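Local coordinates for outer membrane protein Omp121 (Bacteroides thetaiotaomicron, PDB 5FQ8) that probably imports a nutrient across the outer membrane as a TonB-dependent receptor in complex with a surface lipoprotein, at residues S213-W225 against S232-N244. Sequence-based numbering, arbitrary orientation.
Sequences SWGPRFDGSMQLW and SQKLKPYVAMPDN
Y238 sits in the bend of 216-221, its backbone gripped by two hydrogen bonds and the edge of F218 set over one face of its ring. Its N donates to S221 O at 2.6 Å, while its carbonyl O accepts from G220 N at 2.9 Å, the donor standing 37° out of the carbonyl plane. G220, with positive phi, turns the chain here, and Y238 itself centres an inverse gamma turn. With CG anti to the backbone N (chi1 -165°), the phenol reaches back along 216-219: its hydroxyl donates a weak bond to P216 O, and CE2 lies 3.7 Å from P216 CG. The F218 and Y238 ring planes are 53° apart in a tilted edge-to-face pair, while A240 CB packs over a face of the F218 ring. An aromatic side chain of a neighbouring chain also meets Y238.

Beyond this bend, strands 222-225 and 232-237 pair antiparallel in a small three-stranded sheet within the long loop joining barrel strands 177-188 and 252-264 of this TonB-dependent receptor. Q223 N donates to K236 O (3.1 Å) and K236 N returns the hydrogen bond to Q223 O (3.2 Å). On the face with M222 and L224, the M222 methyl CE lies 3.5 Å from P237 CG, and L224 CD2 meets L235 CD1.

On the other face W225 lays its indole alongside K234, and K236 crosses over one of its faces. K236 CD lies over the five-membered ring, 4.1 Å from its centroid, in a CH-pi contact, and K234 CD approaches W225 CZ2 to 3.5 Å. Both ammonium groups form salt bridges farther out, K234 with D351 and K236 with D340. W225 NE1 is hydrogen-bonded to S9 OG of the BT_2262 lipoprotein chain, a strand of which pairs with 232-235 and carries the sheet across the interface.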
ATOM      1  N   SER B 213       8.693   2.763 -39.645  1.00 26.91           N
ATOM      2  CA  SER B 213       8.658   3.264 -41.010  1.00 27.36           C
ATOM      3  C   SER B 213       9.687   2.574 -41.867  1.00 27.70           C
ATOM      4  O   SER B 213      10.458   3.211 -42.580  1.00 31.96           O
ATOM      5  CB  SER B 213       8.899   4.767 -41.078  1.00 27.32           C
ATOM      6  OG  SER B 213       8.032   5.490 -40.234  1.00 27.02           O
ATOM      7  N   TRP B 214       9.726   1.252 -41.814  1.00 50.51           N
ATOM      8  CA  TRP B 214      10.536   0.498 -42.764  1.00 39.72           C
ATOM      9  C   TRP B 214       9.669  -0.099 -43.862  1.00 28.84           C
ATOM     10  O   TRP B 214       9.752  -1.275 -44.144  1.00 28.90           O
ATOM     11  CB  TRP B 214      11.317  -0.596 -42.054  1.00 28.03           C
ATOM     12  CG  TRP B 214      12.241  -0.149 -40.966  1.00 29.25           C
ATOM     13  CD1 TRP B 214      11.999  -0.179 -39.634  1.00 29.77           C
ATOM     14  CD2 TRP B 214      13.578   0.325 -41.116  1.00 31.60           C
ATOM     15  NE1 TRP B 214      13.089   0.264 -38.945  1.00 28.87           N
ATOM     16  CE2 TRP B 214      14.075   0.579 -39.835  1.00 27.92           C
ATOM     17  CE3 TRP B 214      14.400   0.570 -42.215  1.00 38.62           C
ATOM     18  CZ2 TRP B 214      15.354   1.074 -39.618  1.00 30.49           C
ATOM     19  CZ3 TRP B 214      15.672   1.056 -42.000  1.00 31.18           C
ATOM     20  CH2 TRP B 214      16.138   1.301 -40.716  1.00 27.64           C
ATOM     21  N   GLY B 215       8.812   0.699 -44.483  1.00 28.85           N
ATOM     22  CA  GLY B 215       7.973   0.206 -45.545  1.00 29.36           C
ATOM     23  C   GLY B 215       8.522   0.607 -46.895  1.00 29.88           C
ATOM     24  O   GLY B 215       9.712   0.903 -47.041  1.00 29.90           O
ATOM     25  N   PRO B 216       7.670   0.612 -47.911  1.00 30.35           N
ATOM     26  CA  PRO B 216       8.103   1.032 -49.239  1.00 30.91           C
ATOM     27  C   PRO B 216       8.264   2.540 -49.356  1.00 30.85           C
ATOM     28  O   PRO B 216       7.833   3.330 -48.517  1.00 30.44           O
ATOM     29  CB  PRO B 216       6.986   0.519 -50.152  1.00 31.42           C
ATOM     30  CG  PRO B 216       5.862   0.282 -49.306  1.00 31.11           C
ATOM     31  CD  PRO B 216       6.374  -0.066 -47.952  1.00 30.49           C
ATOM     32  N   ARG B 217       8.927   2.929 -50.440  1.00 31.69           N
ATOM     33  CA  ARG B 217       9.065   4.338 -50.766  1.00 31.41           C
ATOM     34  C   ARG B 217       7.697   4.905 -51.110  1.00 31.59           C
ATOM     35  O   ARG B 217       6.871   4.236 -51.731  1.00 31.96           O
ATOM     36  CB  ARG B 217      10.049   4.518 -51.919  1.00 31.95           C
ATOM     37  CG  ARG B 217      10.514   5.955 -52.132  1.00 32.01           C
ATOM     38  CD  ARG B 217      11.972   6.055 -52.591  1.00 32.26           C
ATOM     39  NE  ARG B 217      12.417   4.894 -53.359  1.00 33.78           N
ATOM     40  CZ  ARG B 217      13.520   4.205 -53.094  1.00 32.62           C
ATOM     41  NH1 ARG B 217      14.287   4.574 -52.090  1.00 36.27           N
ATOM     42  NH2 ARG B 217      13.866   3.165 -53.838  1.00 33.07           N
ATOM     43  N   PHE B 218       7.453   6.135 -50.673  1.00 31.37           N
ATOM     44  CA  PHE B 218       6.113   6.696 -50.733  1.00 31.46           C
ATOM     45  C   PHE B 218       5.601   6.778 -52.162  1.00 32.20           C
ATOM     46  O   PHE B 218       6.267   7.306 -53.046  1.00 33.75           O
ATOM     47  CB  PHE B 218       6.101   8.068 -50.091  1.00 31.16           C
ATOM     48  CG  PHE B 218       6.021   8.033 -48.593  1.00 30.47           C
ATOM     49  CD1 PHE B 218       4.905   7.525 -47.957  1.00 30.26           C
ATOM     50  CD2 PHE B 218       7.049   8.527 -47.825  1.00 30.07           C
ATOM     51  CE1 PHE B 218       4.830   7.496 -46.589  1.00 29.67           C
ATOM     52  CE2 PHE B 218       6.972   8.499 -46.455  1.00 29.48           C
ATOM     53  CZ  PHE B 218       5.859   7.980 -45.836  1.00 29.28           C
ATOM     54  N   ASP B 219       4.402   6.258 -52.375  1.00 32.41           N
ATOM     55  CA  ASP B 219       3.780   6.078 -53.676  1.00 33.13           C
ATOM     56  C   ASP B 219       2.799   7.178 -54.010  1.00 33.41           C
ATOM     57  O   ASP B 219       2.718   7.602 -55.160  1.00 34.03           O
ATOM     58  CB  ASP B 219       3.018   4.746 -53.696  1.00 33.26           C
ATOM     59  CG  ASP B 219       3.525   3.781 -54.731  1.00 45.18           C
ATOM     60  OD1 ASP B 219       4.685   3.905 -55.151  1.00 44.46           O
ATOM     61  OD2 ASP B 219       2.755   2.874 -55.111  1.00 41.77           O
ATOM     62  N   GLY B 220       2.029   7.622 -53.016  1.00 34.63           N
ATOM     63  CA  GLY B 220       0.796   8.329 -53.249  1.00 33.29           C
ATOM     64  C   GLY B 220      -0.387   7.426 -53.475  1.00 33.58           C
ATOM     65  O   GLY B 220      -1.523   7.905 -53.457  1.00 33.77           O
ATOM     66  N   SER B 221      -0.158   6.137 -53.692  1.00 33.66           N
ATOM     67  CA  SER B 221      -1.243   5.190 -53.848  1.00 33.94           C
ATOM     68  C   SER B 221      -2.063   5.100 -52.570  1.00 38.67           C
ATOM     69  O   SER B 221      -1.611   5.451 -51.478  1.00 35.52           O
ATOM     70  CB  SER B 221      -0.694   3.813 -54.196  1.00 34.07           C
ATOM     71  OG  SER B 221       0.058   3.299 -53.116  1.00 33.41           O
ATOM     72  N   MET B 222      -3.287   4.622 -52.712  1.00 33.76           N
ATOM     73  CA  MET B 222      -4.151   4.413 -51.565  1.00 33.38           C
ATOM     74  C   MET B 222      -3.900   3.019 -51.007  1.00 33.10           C
ATOM     75  O   MET B 222      -4.068   2.015 -51.707  1.00 33.54           O
ATOM     76  CB  MET B 222      -5.614   4.622 -51.951  1.00 33.90           C
ATOM     77  CG  MET B 222      -5.936   6.064 -52.281  1.00 34.12           C
ATOM     78  SD  MET B 222      -7.352   6.693 -51.400  1.00 34.04           S
ATOM     79  CE  MET B 222      -7.152   8.435 -51.587  1.00 37.14           C
ATOM     80  N   GLN B 223      -3.464   2.964 -49.761  1.00 32.42           N
ATOM     81  CA  GLN B 223      -3.254   1.716 -49.054  1.00 32.26           C
ATOM     82  C   GLN B 223      -4.073   1.713 -47.770  1.00 31.70           C
ATOM     83  O   GLN B 223      -4.657   2.718 -47.365  1.00 31.59           O
ATOM     84  CB  GLN B 223      -1.771   1.512 -48.751  1.00 36.82           C
ATOM     85  CG  GLN B 223      -0.880   1.640 -49.961  1.00 38.71           C
ATOM     86  CD  GLN B 223      -0.886   0.408 -50.839  1.00 36.58           C
ATOM     87  OE1 GLN B 223      -1.117  -0.695 -50.371  1.00 36.98           O
ATOM     88  NE2 GLN B 223      -0.646   0.595 -52.120  1.00 33.20           N
ATOM     89  N   LEU B 224      -4.136   0.555 -47.141  1.00 31.52           N
ATOM     90  CA  LEU B 224      -4.836   0.451 -45.882  1.00 31.14           C
ATOM     91  C   LEU B 224      -3.898   0.815 -44.743  1.00 30.43           C
ATOM     92  O   LEU B 224      -2.693   0.989 -44.926  1.00 30.24           O
ATOM     93  CB  LEU B 224      -5.385  -0.956 -45.714  1.00 31.32           C
ATOM     94  CG  LEU B 224      -6.376  -1.362 -46.787  1.00 32.06           C
ATOM     95  CD1 LEU B 224      -6.678  -2.839 -46.716  1.00 32.27           C
ATOM     96  CD2 LEU B 224      -7.620  -0.566 -46.572  1.00 32.21           C
ATOM     97  N   TRP B 225      -4.472   0.959 -43.560  1.00 33.11           N
ATOM     98  CA  TRP B 225      -3.661   1.085 -42.363  1.00 34.51           C
ATOM     99  C   TRP B 225      -4.547   0.843 -41.149  1.00 33.05           C
ATOM    100  O   TRP B 225      -5.775   0.899 -41.230  1.00 33.11           O
ATOM    101  CB  TRP B 225      -2.973   2.453 -42.291  1.00 49.74           C
ATOM    102  CG  TRP B 225      -3.884   3.587 -42.046  1.00 33.15           C
ATOM    103  CD1 TRP B 225      -4.712   4.184 -42.934  1.00 31.77           C
ATOM    104  CD2 TRP B 225      -4.047   4.274 -40.821  1.00 33.44           C
ATOM    105  NE1 TRP B 225      -5.395   5.197 -42.336  1.00 31.58           N
ATOM    106  CE2 TRP B 225      -4.999   5.275 -41.029  1.00 35.77           C
ATOM    107  CE3 TRP B 225      -3.485   4.133 -39.555  1.00 29.59           C
ATOM    108  CZ2 TRP B 225      -5.401   6.127 -40.020  1.00 30.68           C
ATOM    109  CZ3 TRP B 225      -3.883   4.983 -38.559  1.00 29.14           C
ATOM    110  CH2 TRP B 225      -4.829   5.963 -38.794  1.00 29.45           C
ATOM    111  N   SER B 232     -14.609  -2.836 -41.027  1.00 35.17           N
ATOM    112  CA  SER B 232     -14.233  -1.627 -41.733  1.00 32.44           C
ATOM    113  C   SER B 232     -12.821  -1.256 -41.332  1.00 36.45           C
ATOM    114  O   SER B 232     -12.371  -1.575 -40.231  1.00 40.34           O
ATOM    115  CB  SER B 232     -15.179  -0.478 -41.422  1.00 32.57           C
ATOM    116  OG  SER B 232     -14.881   0.080 -40.157  1.00 31.95           O
ATOM    117  N   GLN B 233     -12.125  -0.579 -42.236  1.00 34.64           N
ATOM    118  CA  GLN B 233     -10.742  -0.200 -42.010  1.00 32.97           C
ATOM    119  C   GLN B 233     -10.501   1.154 -42.659  1.00 31.30           C
ATOM    120  O   GLN B 233     -11.213   1.552 -43.582  1.00 31.86           O
ATOM    121  CB  GLN B 233      -9.809  -1.266 -42.570  1.00 31.25           C
ATOM    122  CG  GLN B 233      -8.379  -1.174 -42.147  1.00 30.67           C
ATOM    123  CD  GLN B 233      -7.563  -2.242 -42.807  1.00 30.81           C
ATOM    124  OE1 GLN B 233      -8.059  -2.950 -43.673  1.00 31.37           O
ATOM    125  NE2 GLN B 233      -6.314  -2.384 -42.398  1.00 30.35           N
ATOM    126  N   LYS B 234      -9.501   1.873 -42.165  1.00 30.76           N
ATOM    127  CA  LYS B 234      -9.183   3.172 -42.741  1.00 34.53           C
ATOM    128  C   LYS B 234      -8.263   3.023 -43.944  1.00 31.04           C
ATOM    129  O   LYS B 234      -7.421   2.126 -44.008  1.00 30.88           O
ATOM    130  CB  LYS B 234      -8.547   4.102 -41.708  1.00 39.61           C
ATOM    131  CG  LYS B 234      -9.554   4.849 -40.862  1.00 36.23           C
ATOM    132  CD  LYS B 234      -8.883   5.733 -39.840  1.00 34.97           C
ATOM    133  CE  LYS B 234      -9.894   6.499 -39.017  1.00 40.73           C
ATOM    134  NZ  LYS B 234      -9.237   7.484 -38.122  1.00 29.12           N
ATOM    135  N   LEU B 235      -8.430   3.937 -44.895  1.00 31.43           N
ATOM    136  CA  LEU B 235      -7.774   3.908 -46.193  1.00 31.80           C
ATOM    137  C   LEU B 235      -7.346   5.324 -46.535  1.00 31.80           C
ATOM    138  O   LEU B 235      -8.172   6.237 -46.503  1.00 37.73           O
ATOM    139  CB  LEU B 235      -8.726   3.367 -47.253  1.00 32.55           C
ATOM    140  CG  LEU B 235      -8.268   3.309 -48.692  1.00 33.07           C
ATOM    141  CD1 LEU B 235      -7.308   2.180 -48.841  1.00 32.94           C
ATOM    142  CD2 LEU B 235      -9.469   3.084 -49.553  1.00 33.83           C
ATOM    143  N   LYS B 236      -6.072   5.503 -46.861  1.00 31.61           N
ATOM    144  CA  LYS B 236      -5.483   6.824 -46.989  1.00 31.51           C
ATOM    145  C   LYS B 236      -4.403   6.781 -48.056  1.00 41.06           C
ATOM    146  O   LYS B 236      -3.837   5.719 -48.331  1.00 32.57           O
ATOM    147  CB  LYS B 236      -4.890   7.295 -45.657  1.00 30.80           C
ATOM    148  CG  LYS B 236      -3.438   6.991 -45.473  1.00 30.40           C
ATOM    149  CD  LYS B 236      -2.990   7.463 -44.116  1.00 29.76           C
ATOM    150  CE  LYS B 236      -1.492   7.345 -43.963  1.00 29.41           C
ATOM    151  NZ  LYS B 236      -0.855   6.510 -45.036  1.00 29.74           N
ATOM    152  N   PRO B 237      -4.082   7.917 -48.664  1.00 31.95           N
ATOM    153  CA  PRO B 237      -2.984   7.938 -49.628  1.00 32.16           C
ATOM    154  C   PRO B 237      -1.651   7.757 -48.928  1.00 31.58           C
ATOM    155  O   PRO B 237      -1.391   8.343 -47.876  1.00 31.06           O
ATOM    156  CB  PRO B 237      -3.100   9.327 -50.264  1.00 35.08           C
ATOM    157  CG  PRO B 237      -4.436   9.834 -49.881  1.00 32.64           C
ATOM    158  CD  PRO B 237      -4.741   9.227 -48.571  1.00 32.08           C
ATOM    159  N   TYR B 238      -0.797   6.939 -49.534  1.00 31.70           N
ATOM    160  CA  TYR B 238       0.490   6.586 -48.944  1.00 32.49           C
ATOM    161  C   TYR B 238       1.471   7.728 -49.200  1.00 34.98           C
ATOM    162  O   TYR B 238       2.259   7.723 -50.144  1.00 36.61           O
ATOM    163  CB  TYR B 238       0.970   5.259 -49.514  1.00 33.27           C
ATOM    164  CG  TYR B 238       2.091   4.621 -48.744  1.00 31.23           C
ATOM    165  CD1 TYR B 238       2.051   4.548 -47.363  1.00 32.48           C
ATOM    166  CD2 TYR B 238       3.181   4.077 -49.398  1.00 32.42           C
ATOM    167  CE1 TYR B 238       3.063   3.969 -46.654  1.00 35.64           C
ATOM    168  CE2 TYR B 238       4.201   3.491 -48.693  1.00 37.34           C
ATOM    169  CZ  TYR B 238       4.132   3.444 -47.318  1.00 34.02           C
ATOM    170  OH  TYR B 238       5.126   2.871 -46.580  1.00 29.76           O
ATOM    171  N   VAL B 239       1.401   8.745 -48.343  1.00 31.88           N
ATOM    172  CA  VAL B 239       2.250   9.921 -48.463  1.00 30.82           C
ATOM    173  C   VAL B 239       2.833  10.238 -47.104  1.00 30.15           C
ATOM    174  O   VAL B 239       2.346   9.777 -46.075  1.00 34.97           O
ATOM    175  CB  VAL B 239       1.493  11.152 -49.003  1.00 31.22           C
ATOM    176  CG1 VAL B 239       1.005  10.911 -50.403  1.00 39.96           C
ATOM    177  CG2 VAL B 239       0.344  11.490 -48.107  1.00 30.99           C
ATOM    178  N   ALA B 240       3.874  11.054 -47.104  1.00 30.08           N
ATOM    179  CA  ALA B 240       4.511  11.438 -45.857  1.00 34.99           C
ATOM    180  C   ALA B 240       3.789  12.613 -45.218  1.00 44.34           C
ATOM    181  O   ALA B 240       3.232  13.475 -45.898  1.00 50.68           O
ATOM    182  CB  ALA B 240       5.971  11.806 -46.088  1.00 33.07           C
ATOM    183  N   MET B 241       3.809  12.646 -43.890  1.00 36.56           N
ATOM    184  CA  MET B 241       3.236  13.741 -43.117  1.00 28.69           C
ATOM    185  C   MET B 241       4.342  14.315 -42.246  1.00 28.30           C
ATOM    186  O   MET B 241       4.409  14.031 -41.043  1.00 30.60           O
ATOM    187  CB  MET B 241       2.057  13.261 -42.284  1.00 28.47           C
ATOM    188  CG  MET B 241       0.947  12.703 -43.100  1.00 28.89           C
ATOM    189  SD  MET B 241      -0.574  13.199 -42.364  1.00 30.69           S
ATOM    190  CE  MET B 241      -1.785  12.400 -43.370  1.00 32.69           C
ATOM    191  N   PRO B 242       5.209  15.148 -42.815  1.00 28.52           N
ATOM    192  CA  PRO B 242       6.441  15.516 -42.115  1.00 28.21           C
ATOM    193  C   PRO B 242       6.214  16.275 -40.834  1.00 27.84           C
ATOM    194  O   PRO B 242       7.079  16.262 -39.957  1.00 27.48           O
ATOM    195  CB  PRO B 242       7.169  16.381 -43.147  1.00 28.65           C
ATOM    196  CG  PRO B 242       6.573  16.020 -44.438  1.00 29.15           C
ATOM    197  CD  PRO B 242       5.159  15.720 -44.164  1.00 29.11           C
ATOM    198  N   ASP B 243       5.080  16.935 -40.693  1.00 38.02           N
ATOM    199  CA  ASP B 243       4.800  17.739 -39.517  1.00 36.31           C
ATOM    200  C   ASP B 243       4.055  16.976 -38.436  1.00 41.13           C
ATOM    201  O   ASP B 243       3.604  17.589 -37.466  1.00 42.81           O
ATOM    202  CB  ASP B 243       3.992  18.975 -39.911  1.00 40.66           C
ATOM    203  CG  ASP B 243       4.839  20.204 -40.018  1.00 42.32           C
ATOM    204  OD1 ASP B 243       6.067  20.039 -40.145  1.00 39.32           O
ATOM    205  OD2 ASP B 243       4.274  21.324 -39.965  1.00 38.33           O
ATOM    206  N   ASN B 244       3.928  15.660 -38.556  1.00 41.10           N
ATOM    207  CA  ASN B 244       2.957  14.969 -37.718  1.00 26.94           C
ATOM    208  C   ASN B 244       3.348  15.021 -36.251  1.00 26.45           C
ATOM    209  O   ASN B 244       2.519  15.347 -35.399  1.00 26.32           O
ATOM    210  CB  ASN B 244       2.767  13.539 -38.201  1.00 26.98           C
ATOM    211  CG  ASN B 244       4.026  12.748 -38.178  1.00 26.78           C
ATOM    212  OD1 ASN B 244       5.088  13.277 -37.896  1.00 26.63           O
ATOM    213  ND2 ASN B 244       3.922  11.462 -38.472  1.00 26.80           N
TER